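Local structure of exported protein (Bacteroides fragilis, 4I17) at residues Lys149-Phe163 against Tyr202-Ile216. The protein is of unknown function, but its tetratricopeptide-like helical hairpins suggest a scaffold that probably binds other proteins or peptides. Residues are numbered along the deposited sequence; the frame is centred on the assembly and turned at random. Where two conformers were deposited one is given.
Sequences KKWKTDALYSLGVLF and YLGEAVTLSPNRTEI. With SO4 (sulfate ion), chain D; SO4 (sulfate ion), chain B.
Asp-154 and Arg-213 meet end-on: NH2 of Arg-213 donates to OD1 of Asp-154 at 2.6 Å, OD1 accepting through its syn lone pair, and NH1 to OD2 at 2.8 Å. The two flat groups are nearly coplanar, 21° apart, and both bonds are fairly straight, though NH1 meets OD2 somewhat out of the carboxylate plane. The Arg-213 chain bends at chi2 and chi3, which brings the guanidinium back to the carboxylate, a bend that a long, flexible residue affords.

Beside this pair, the Tyr-157 ring receives CG1 of Ile-216 over the centre of one face, 3.7 Å from the centroid, while NH2 of Arg-213 lies at its edge. With CG anti to the backbone N (chi1 -174°), the ring reaches out beside Ile-216 and brings its OH near Glu-215, and a water joins that OH to OE1 of Glu-215.

Further along, knobs-into-holes packing takes over. Leu-156 fits among Tyr-202, Glu-205, Ala-206 and Leu-209; Leu-209 returns the fit among Lys-149, Lys-152, Thr-153 and Leu-156. Tyr-202 lays one ring face against CB of Leu-159, and Gly-160, lacking a side chain, lets CG of Leu-203 come within 3.7 Å of its CA. Thr-153 OG1 donates to Lys-149 O and lies 2.7 Å from Ser-210 OG, a polar pair just where helix 182-209 ends.

The axes of 149-163 and 202-209 run antiparallel at 154°, 7.9 Å apart, as in the helical hairpins of TPR proteins. Helix 133-143 flanks the Tyr-202 end, where Glu-137 is hydrogen-bonded to the Tyr-202 hydroxyl; helix 110-129 packs on Trp-151, and helix 214-224 continues past Leu-203 and Val-161.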
ATOM      1  N   LYS A 149       5.223  11.989  -6.940  1.00 23.38           N
ATOM      2  CA  LYS A 149       5.465  13.140  -6.045  1.00 22.81           C
ATOM      3  C   LYS A 149       4.215  13.447  -5.193  1.00 24.35           C
ATOM      4  O   LYS A 149       4.337  13.853  -4.042  1.00 21.71           O
ATOM      5  CB  LYS A 149       5.819  14.380  -6.879  1.00 25.20           C
ATOM      6  CG  LYS A 149       7.213  14.348  -7.495  1.00 43.30           C
ATOM      7  CD  LYS A 149       7.519  15.625  -8.320  1.00 54.95           C
ATOM      8  CE  LYS A 149       7.602  16.896  -7.495  1.00 71.83           C
ATOM      9  NZ  LYS A 149       7.686  18.114  -8.344  1.00 85.53           N
ATOM     10  N   LYS A 150       3.014  13.253  -5.757  1.00 23.48           N
ATOM     11  CA  LYS A 150       1.752  13.508  -5.046  0.50 23.43           C
ATOM     12  C   LYS A 150       1.592  12.575  -3.854  1.00 25.99           C
ATOM     13  O   LYS A 150       1.264  13.023  -2.749  1.00 25.02           O
ATOM     14  CB  LYS A 150       0.541  13.372  -5.995  0.50 27.07           C
ATOM     15  CG  LYS A 150       0.530  14.352  -7.180  0.50 40.01           C
ATOM     16  CD  LYS A 150       0.464  15.822  -6.778  0.50 45.24           C
ATOM     17  CE  LYS A 150       0.860  16.755  -7.898  0.50 55.40           C
ATOM     18  NZ  LYS A 150       0.961  18.164  -7.424  0.50 63.73           N
ATOM     19  N   TRP A 151       1.820  11.277  -4.062  1.00 22.23           N
ATOM     20  CA  TRP A 151       1.675  10.303  -2.988  1.00 23.45           C
ATOM     21  C   TRP A 151       2.777  10.451  -1.985  1.00 22.56           C
ATOM     22  O   TRP A 151       2.550  10.241  -0.790  1.00 22.93           O
ATOM     23  CB  TRP A 151       1.635   8.900  -3.558  1.00 24.27           C
ATOM     24  CG  TRP A 151       0.310   8.642  -4.204  1.00 26.84           C
ATOM     25  CD1 TRP A 151      -0.044   8.926  -5.494  1.00 31.00           C
ATOM     26  CD2 TRP A 151      -0.880   8.177  -3.551  1.00 26.31           C
ATOM     27  NE1 TRP A 151      -1.382   8.629  -5.691  1.00 31.71           N
ATOM     28  CE2 TRP A 151      -1.910   8.150  -4.520  1.00 31.10           C
ATOM     29  CE3 TRP A 151      -1.188   7.821  -2.227  1.00 26.68           C
ATOM     30  CZ2 TRP A 151      -3.214   7.759  -4.210  1.00 29.87           C
ATOM     31  CZ3 TRP A 151      -2.463   7.350  -1.950  1.00 28.64           C
ATOM     32  CH2 TRP A 151      -3.459   7.337  -2.934  1.00 29.34           C
ATOM     33  N   LYS A 152       3.976  10.844  -2.446  1.00 19.33           N
ATOM     34  CA  LYS A 152       5.077  11.101  -1.511  1.00 18.12           C
ATOM     35  C   LYS A 152       4.698  12.268  -0.621  1.00 20.21           C
ATOM     36  O   LYS A 152       4.981  12.256   0.579  1.00 18.80           O
ATOM     37  CB  LYS A 152       6.357  11.451  -2.274  1.00 21.62           C
ATOM     38  CG  LYS A 152       7.188  10.277  -2.757  1.00 25.85           C
ATOM     39  CD  LYS A 152       8.583  10.838  -3.114  1.00 35.91           C
ATOM     40  CE  LYS A 152       9.375  10.005  -4.083  1.00 42.87           C
ATOM     41  NZ  LYS A 152       9.915   8.774  -3.437  1.00 44.74           N
ATOM     42  N   THR A 153       4.098  13.307  -1.219  1.00 17.09           N
ATOM     43  CA  THR A 153       3.698  14.500  -0.465  1.00 17.23           C
ATOM     44  C   THR A 153       2.754  14.124   0.664  1.00 21.35           C
ATOM     45  O   THR A 153       2.922  14.621   1.754  1.00 19.52           O
ATOM     46  CB  THR A 153       3.013  15.511  -1.377  1.00 22.96           C
ATOM     47  OG1 THR A 153       3.942  15.933  -2.364  1.00 24.91           O
ATOM     48  CG2 THR A 153       2.467  16.720  -0.616  1.00 20.34           C
ATOM     49  N   ASP A 154       1.727  13.293   0.420  1.00 20.74           N
ATOM     50  CA  ASP A 154       0.845  13.053   1.578  1.00 22.01           C
ATOM     51  C   ASP A 154       1.448  12.066   2.636  1.00 21.39           C
ATOM     52  O   ASP A 154       1.087  12.161   3.809  1.00 17.13           O
ATOM     53  CB  ASP A 154      -0.530  12.663   1.104  1.00 26.75           C
ATOM     54  CG  ASP A 154      -1.185  13.919   0.494  1.00 39.75           C
ATOM     55  OD1 ASP A 154      -1.726  14.748   1.270  1.00 38.56           O
ATOM     56  OD2 ASP A 154      -1.050  14.126  -0.740  1.00 38.44           O
ATOM     57  N   ALA A 155       2.458  11.250   2.271  1.00 18.74           N
ATOM     58  CA  ALA A 155       3.148  10.444   3.294  1.00 17.52           C
ATOM     59  C   ALA A 155       4.019  11.400   4.149  1.00 18.58           C
ATOM     60  O   ALA A 155       4.072  11.259   5.376  1.00 16.79           O
ATOM     61  CB  ALA A 155       4.002   9.375   2.630  1.00 19.49           C
ATOM     62  N   LEU A 156       4.685  12.384   3.505  1.00 14.12           N
ATOM     63  CA  LEU A 156       5.522  13.380   4.227  1.00 13.62           C
ATOM     64  C   LEU A 156       4.671  14.296   5.065  1.00 17.68           C
ATOM     65  O   LEU A 156       5.052  14.630   6.188  1.00 16.17           O
ATOM     66  CB  LEU A 156       6.354  14.191   3.222  1.00 13.39           C
ATOM     67  CG  LEU A 156       7.430  13.388   2.531  1.00 17.30           C
ATOM     68  CD1 LEU A 156       7.954  14.126   1.329  1.00 17.94           C
ATOM     69  CD2 LEU A 156       8.580  13.033   3.471  1.00 18.03           C
ATOM     70  N   TYR A 157       3.501  14.711   4.539  1.00 15.52           N
ATOM     71  CA  TYR A 157       2.591  15.554   5.315  1.00 15.01           C
ATOM     72  C   TYR A 157       2.078  14.775   6.564  1.00 16.34           C
ATOM     73  O   TYR A 157       2.025  15.343   7.674  1.00 16.69           O
ATOM     74  CB  TYR A 157       1.446  15.944   4.370  1.00 15.85           C
ATOM     75  CG  TYR A 157       0.394  16.933   4.829  1.00 18.49           C
ATOM     76  CD1 TYR A 157       0.569  17.696   5.988  1.00 19.50           C
ATOM     77  CD2 TYR A 157      -0.749  17.160   4.066  1.00 21.72           C
ATOM     78  CE1 TYR A 157      -0.409  18.605   6.403  1.00 20.21           C
ATOM     79  CE2 TYR A 157      -1.722  18.060   4.472  1.00 23.02           C
ATOM     80  CZ  TYR A 157      -1.537  18.797   5.628  1.00 26.05           C
ATOM     81  OH  TYR A 157      -2.498  19.704   5.956  1.00 25.48           O
ATOM     82  N   SER A 158       1.767  13.467   6.407  1.00 13.38           N
ATOM     83  CA  SER A 158       1.327  12.616   7.533  1.00 13.99           C
ATOM     84  C   SER A 158       2.454  12.518   8.574  1.00 16.47           C
ATOM     85  O   SER A 158       2.175  12.621   9.754  1.00 14.60           O
ATOM     86  CB  SER A 158       0.969  11.222   7.027  1.00 18.11           C
ATOM     87  OG  SER A 158      -0.195  11.278   6.213  1.00 21.81           O
ATOM     88  N   LEU A 159       3.732  12.417   8.121  1.00 14.26           N
ATOM     89  CA  LEU A 159       4.890  12.378   9.046  1.00 13.74           C
ATOM     90  C   LEU A 159       5.037  13.707   9.764  1.00 17.87           C
ATOM     91  O   LEU A 159       5.338  13.729  10.959  1.00 17.38           O
ATOM     92  CB  LEU A 159       6.159  12.040   8.261  1.00 14.89           C
ATOM     93  CG  LEU A 159       6.258  10.541   7.908  1.00 18.02           C
ATOM     94  CD1 LEU A 159       7.143  10.319   6.695  1.00 19.11           C
ATOM     95  CD2 LEU A 159       6.764   9.731   9.128  1.00 16.64           C
ATOM     96  N   GLY A 160       4.826  14.803   9.057  1.00 15.17           N
ATOM     97  CA  GLY A 160       4.881  16.137   9.672  1.00 14.89           C
ATOM     98  C   GLY A 160       3.844  16.300  10.761  1.00 17.57           C
ATOM     99  O   GLY A 160       4.160  16.761  11.869  1.00 15.96           O
ATOM    100  N   VAL A 161       2.594  15.875  10.484  1.00 14.28           N
ATOM    101  CA  VAL A 161       1.526  15.978  11.494  1.00 15.54           C
ATOM    102  C   VAL A 161       1.832  15.053  12.692  1.00 18.16           C
ATOM    103  O   VAL A 161       1.583  15.427  13.862  1.00 16.60           O
ATOM    104  CB  VAL A 161       0.157  15.631  10.863  1.00 19.65           C
ATOM    105  CG1 VAL A 161      -0.920  15.495  11.943  1.00 20.36           C
ATOM    106  CG2 VAL A 161      -0.246  16.683   9.822  1.00 19.46           C
ATOM    107  N   LEU A 162       2.281  13.821  12.397  1.00 14.70           N
ATOM    108  CA  LEU A 162       2.613  12.838  13.460  1.00 14.18           C
ATOM    109  C   LEU A 162       3.594  13.468  14.452  1.00 18.18           C
ATOM    110  O   LEU A 162       3.389  13.416  15.686  1.00 16.46           O
ATOM    111  CB  LEU A 162       3.248  11.596  12.798  1.00 14.29           C
ATOM    112  CG  LEU A 162       3.872  10.544  13.746  1.00 18.94           C
ATOM    113  CD1 LEU A 162       2.777   9.751  14.470  1.00 21.31           C
ATOM    114  CD2 LEU A 162       4.722   9.542  12.932  1.00 20.39           C
ATOM    115  N   PHE A 163       4.705  14.015  13.924  1.00 14.98           N
ATOM    116  CA  PHE A 163       5.730  14.615  14.830  1.00 14.69           C
ATOM    117  C   PHE A 163       5.298  15.949  15.443  1.00 17.58           C
ATOM    118  O   PHE A 163       5.669  16.222  16.587  1.00 16.45           O
ATOM    119  CB  PHE A 163       7.094  14.714  14.116  1.00 16.50           C
ATOM    120  CG  PHE A 163       7.682  13.311  14.128  1.00 19.34           C
ATOM    121  CD1 PHE A 163       8.165  12.751  15.312  1.00 24.30           C
ATOM    122  CD2 PHE A 163       7.630  12.507  12.994  1.00 20.42           C
ATOM    123  CE1 PHE A 163       8.606  11.425  15.353  1.00 25.12           C
ATOM    124  CE2 PHE A 163       8.125  11.189  13.025  1.00 24.81           C
ATOM    125  CZ  PHE A 163       8.599  10.659  14.210  1.00 24.16           C
ATOM    126  N   TYR A 202      10.099  17.218   7.576  1.00 14.52           N
ATOM    127  CA  TYR A 202       9.177  16.432   6.723  1.00 14.99           C
ATOM    128  C   TYR A 202       8.208  17.355   5.980  1.00 17.57           C
ATOM    129  O   TYR A 202       7.897  17.146   4.819  1.00 17.34           O
ATOM    130  CB  TYR A 202       8.359  15.481   7.595  1.00 16.58           C
ATOM    131  CG  TYR A 202       9.113  14.264   8.076  1.00 17.79           C
ATOM    132  CD1 TYR A 202       9.800  13.446   7.180  1.00 21.86           C
ATOM    133  CD2 TYR A 202       9.060  13.878   9.408  1.00 18.86           C
ATOM    134  CE1 TYR A 202      10.441  12.280   7.607  1.00 24.58           C
ATOM    135  CE2 TYR A 202       9.692  12.714   9.850  1.00 20.56           C
ATOM    136  CZ  TYR A 202      10.388  11.926   8.946  1.00 30.84           C
ATOM    137  OH  TYR A 202      11.016  10.790   9.389  1.00 32.64           O
ATOM    138  N   LEU A 203       7.711  18.366   6.670  1.00 15.41           N
ATOM    139  CA  LEU A 203       6.756  19.289   6.043  1.00 16.54           C
ATOM    140  C   LEU A 203       7.444  20.106   4.967  1.00 20.22           C
ATOM    141  O   LEU A 203       6.883  20.309   3.895  1.00 19.24           O
ATOM    142  CB  LEU A 203       6.096  20.185   7.097  1.00 16.32           C
ATOM    143  CG  LEU A 203       5.145  19.463   8.071  1.00 17.74           C
ATOM    144  CD1 LEU A 203       4.793  20.369   9.237  1.00 18.11           C
ATOM    145  CD2 LEU A 203       3.831  19.024   7.356  1.00 18.24           C
ATOM    146  N   GLY A 204       8.678  20.511   5.215  1.00 17.47           N
ATOM    147  CA  GLY A 204       9.474  21.234   4.222  1.00 18.52           C
ATOM    148  C   GLY A 204       9.631  20.425   2.941  1.00 21.20           C
ATOM    149  O   GLY A 204       9.493  20.972   1.844  1.00 21.26           O
ATOM    150  N   GLU A 205       9.906  19.116   3.095  0.50 17.36           N
ATOM    151  CA  GLU A 205      10.047  18.160   1.997  0.50 16.89           C
ATOM    152  C   GLU A 205       8.747  18.078   1.175  0.50 20.33           C
ATOM    153  O   GLU A 205       8.799  18.047  -0.052  0.50 19.11           O
ATOM    154  CB  GLU A 205      10.384  16.779   2.563  0.50 17.53           C
ATOM    155  CG  GLU A 205      11.827  16.558   2.969  0.50 24.95           C
ATOM    156  CD  GLU A 205      12.065  15.075   3.180  0.50 44.48           C
ATOM    157  OE1 GLU A 205      12.187  14.346   2.167  0.50 39.30           O
ATOM    158  OE2 GLU A 205      11.994  14.623   4.344  0.50 34.56           O
ATOM    159  N   ALA A 206       7.591  18.060   1.862  1.00 16.93           N
ATOM    160  CA  ALA A 206       6.240  17.990   1.257  1.00 15.87           C
ATOM    161  C   ALA A 206       5.927  19.273   0.479  1.00 17.72           C
ATOM    162  O   ALA A 206       5.474  19.187  -0.658  1.00 17.93           O
ATOM    163  CB  ALA A 206       5.198  17.802   2.349  1.00 16.11           C
ATOM    164  N   VAL A 207       6.235  20.453   1.076  1.00 16.65           N
ATOM    165  CA  VAL A 207       6.037  21.765   0.430  1.00 18.10           C
ATOM    166  C   VAL A 207       6.861  21.816  -0.886  1.00 21.64           C
ATOM    167  O   VAL A 207       6.361  22.273  -1.923  1.00 21.48           O
ATOM    168  CB  VAL A 207       6.420  22.921   1.403  1.00 22.51           C
ATOM    169  CG1 VAL A 207       6.501  24.261   0.674  1.00 23.91           C
ATOM    170  CG2 VAL A 207       5.434  23.006   2.573  1.00 21.46           C
ATOM    171  N   THR A 208       8.117  21.344  -0.840  1.00 18.77           N
ATOM    172  CA  THR A 208       8.991  21.338  -2.032  1.00 20.34           C
ATOM    173  C   THR A 208       8.356  20.510  -3.154  1.00 22.99           C
ATOM    174  O   THR A 208       8.317  20.965  -4.304  1.00 22.48           O
ATOM    175  CB  THR A 208      10.380  20.843  -1.637  1.00 26.04           C
ATOM    176  OG1 THR A 208      10.951  21.840  -0.782  1.00 24.73           O
ATOM    177  CG2 THR A 208      11.280  20.569  -2.829  1.00 26.52           C
ATOM    178  N   LEU A 209       7.824  19.331  -2.833  1.00 18.94           N
ATOM    179  CA  LEU A 209       7.211  18.507  -3.885  1.00 19.45           C
ATOM    180  C   LEU A 209       5.883  19.048  -4.384  1.00 21.81           C
ATOM    181  O   LEU A 209       5.567  18.869  -5.562  1.00 21.61           O
ATOM    182  CB  LEU A 209       6.975  17.086  -3.345  1.00 19.22           C
ATOM    183  CG  LEU A 209       8.219  16.294  -2.954  1.00 24.25           C
ATOM    184  CD1 LEU A 209       7.816  14.990  -2.300  1.00 25.63           C
ATOM    185  CD2 LEU A 209       9.121  15.987  -4.175  1.00 25.15           C
ATOM    186  N   SER A 210       5.078  19.677  -3.499  1.00 18.14           N
ATOM    187  CA  SER A 210       3.740  20.162  -3.840  1.00 18.88           C
ATOM    188  C   SER A 210       3.536  21.582  -3.351  1.00 22.14           C
ATOM    189  O   SER A 210       2.815  21.815  -2.372  1.00 20.02           O
ATOM    190  CB  SER A 210       2.674  19.246  -3.251  1.00 22.91           C
ATOM    191  OG  SER A 210       2.719  17.930  -3.783  1.00 25.44           O
ATOM    192  N   PRO A 211       4.154  22.562  -4.039  1.00 20.10           N
ATOM    193  CA  PRO A 211       4.009  23.966  -3.597  1.00 20.68           C
ATOM    194  C   PRO A 211       2.563  24.473  -3.680  1.00 24.39           C
ATOM    195  O   PRO A 211       2.236  25.432  -3.005  1.00 26.07           O
ATOM    196  CB  PRO A 211       4.943  24.755  -4.526  1.00 23.42           C
ATOM    197  CG  PRO A 211       5.667  23.779  -5.335  1.00 27.13           C
ATOM    198  CD  PRO A 211       5.050  22.434  -5.208  1.00 21.81           C
ATOM    199  N   ASN A 212       1.679  23.793  -4.433  1.00 20.91           N
ATOM    200  CA  ASN A 212       0.260  24.206  -4.528  1.00 21.81           C
ATOM    201  C   ASN A 212      -0.543  23.844  -3.281  1.00 24.89           C
ATOM    202  O   ASN A 212      -1.676  24.299  -3.134  1.00 27.13           O
ATOM    203  CB  ASN A 212      -0.394  23.514  -5.728  1.00 22.28           C
ATOM    204  CG  ASN A 212      -0.276  22.016  -5.622  1.00 39.89           C
ATOM    205  OD1 ASN A 212       0.834  21.445  -5.615  1.00 36.65           O
ATOM    206  ND2 ASN A 212      -1.399  21.352  -5.482  1.00 39.30           N
ATOM    207  N   ARG A 213       0.004  22.980  -2.408  1.00 19.62           N
ATOM    208  CA  ARG A 213      -0.720  22.521  -1.209  1.00 18.28           C
ATOM    209  C   ARG A 213      -0.481  23.527  -0.089  1.00 21.84           C
ATOM    210  O   ARG A 213       0.378  23.327   0.768  1.00 21.07           O
ATOM    211  CB  ARG A 213      -0.255  21.110  -0.826  1.00 18.89           C
ATOM    212  CG  ARG A 213      -0.546  20.017  -1.860  1.00 23.76           C
ATOM    213  CD  ARG A 213      -1.993  19.543  -1.875  1.00 24.11           C
ATOM    214  NE  ARG A 213      -2.420  18.925  -0.611  1.00 24.16           N
ATOM    215  CZ  ARG A 213      -2.103  17.689  -0.239  1.00 32.17           C
ATOM    216  NH1 ARG A 213      -1.319  16.938  -1.003  1.00 24.61           N
ATOM    217  NH2 ARG A 213      -2.555  17.201   0.907  1.00 21.72           N
ATOM    218  N   THR A 214      -1.193  24.661  -0.139  1.00 19.24           N
ATOM    219  CA  THR A 214      -0.946  25.777   0.792  1.00 18.81           C
ATOM    220  C   THR A 214      -1.151  25.429   2.256  1.00 22.00           C
ATOM    221  O   THR A 214      -0.477  26.021   3.113  1.00 19.71           O
ATOM    222  CB  THR A 214      -1.792  26.984   0.412  1.00 27.16           C
ATOM    223  OG1 THR A 214      -3.153  26.583   0.352  1.00 25.75           O
ATOM    224  CG2 THR A 214      -1.358  27.600  -0.926  1.00 26.68           C
ATOM    225  N   GLU A 215      -1.997  24.432   2.560  1.00 17.96           N
ATOM    226  CA  GLU A 215      -2.198  24.056   3.964  1.00 19.34           C
ATOM    227  C   GLU A 215      -0.945  23.410   4.549  1.00 21.32           C
ATOM    228  O   GLU A 215      -0.714  23.536   5.734  1.00 19.80           O
ATOM    229  CB  GLU A 215      -3.393  23.099   4.113  1.00 21.96           C
ATOM    230  CG  GLU A 215      -4.727  23.824   3.980  1.00 36.09           C
ATOM    231  CD  GLU A 215      -5.966  22.995   3.698  1.00 57.84           C
ATOM    232  OE1 GLU A 215      -6.075  21.865   4.232  1.00 51.80           O
ATOM    233  OE2 GLU A 215      -6.873  23.518   3.010  1.00 42.88           O
ATOM    234  N   ILE A 216      -0.121  22.739   3.720  1.00 18.95           N
ATOM    235  CA  ILE A 216       1.111  22.133   4.234  1.00 17.78           C
ATOM    236  C   ILE A 216       2.081  23.234   4.647  1.00 19.77           C
ATOM    237  O   ILE A 216       2.687  23.138   5.703  1.00 19.30           O
ATOM    238  CB  ILE A 216       1.766  21.177   3.215  1.00 20.17           C
ATOM    239  CG1 ILE A 216       0.750  20.148   2.687  1.00 20.27           C
ATOM    240  CG2 ILE A 216       2.968  20.486   3.869  1.00 19.23           C
ATOM    241  CD1 ILE A 216       1.328  19.119   1.679  1.00 20.20           C
TER
HETATM  242  S   SO4 D 303       3.092  12.923  -9.908  1.00 65.84           S
HETATM  243  O1  SO4 D 303       2.192  11.930  -9.317  1.00 64.02           O
HETATM  244  O2  SO4 D 303       4.513  12.586  -9.673  1.00 63.23           O
HETATM  245  O3  SO4 D 303       2.836  12.971 -11.351  1.00 67.65           O
HETATM  246  O4  SO4 D 303       2.820  14.237  -9.339  1.00 67.14           O
HETATM  247  S   SO4 B 301      -2.992  17.798  -5.730  1.00 68.44           S
HETATM  248  O1  SO4 B 301      -2.841  16.866  -4.622  1.00 68.50           O
HETATM  249  O2  SO4 B 301      -3.490  17.080  -6.901  1.00 70.94           O
HETATM  250  O3  SO4 B 301      -3.931  18.859  -5.382  1.00 66.74           O
HETATM  251  O4  SO4 B 301      -1.685  18.379  -6.021  1.00 68.95           O
HETATM  252  O   HOH W   1      -4.445  19.793   4.079  1.00 31.84           O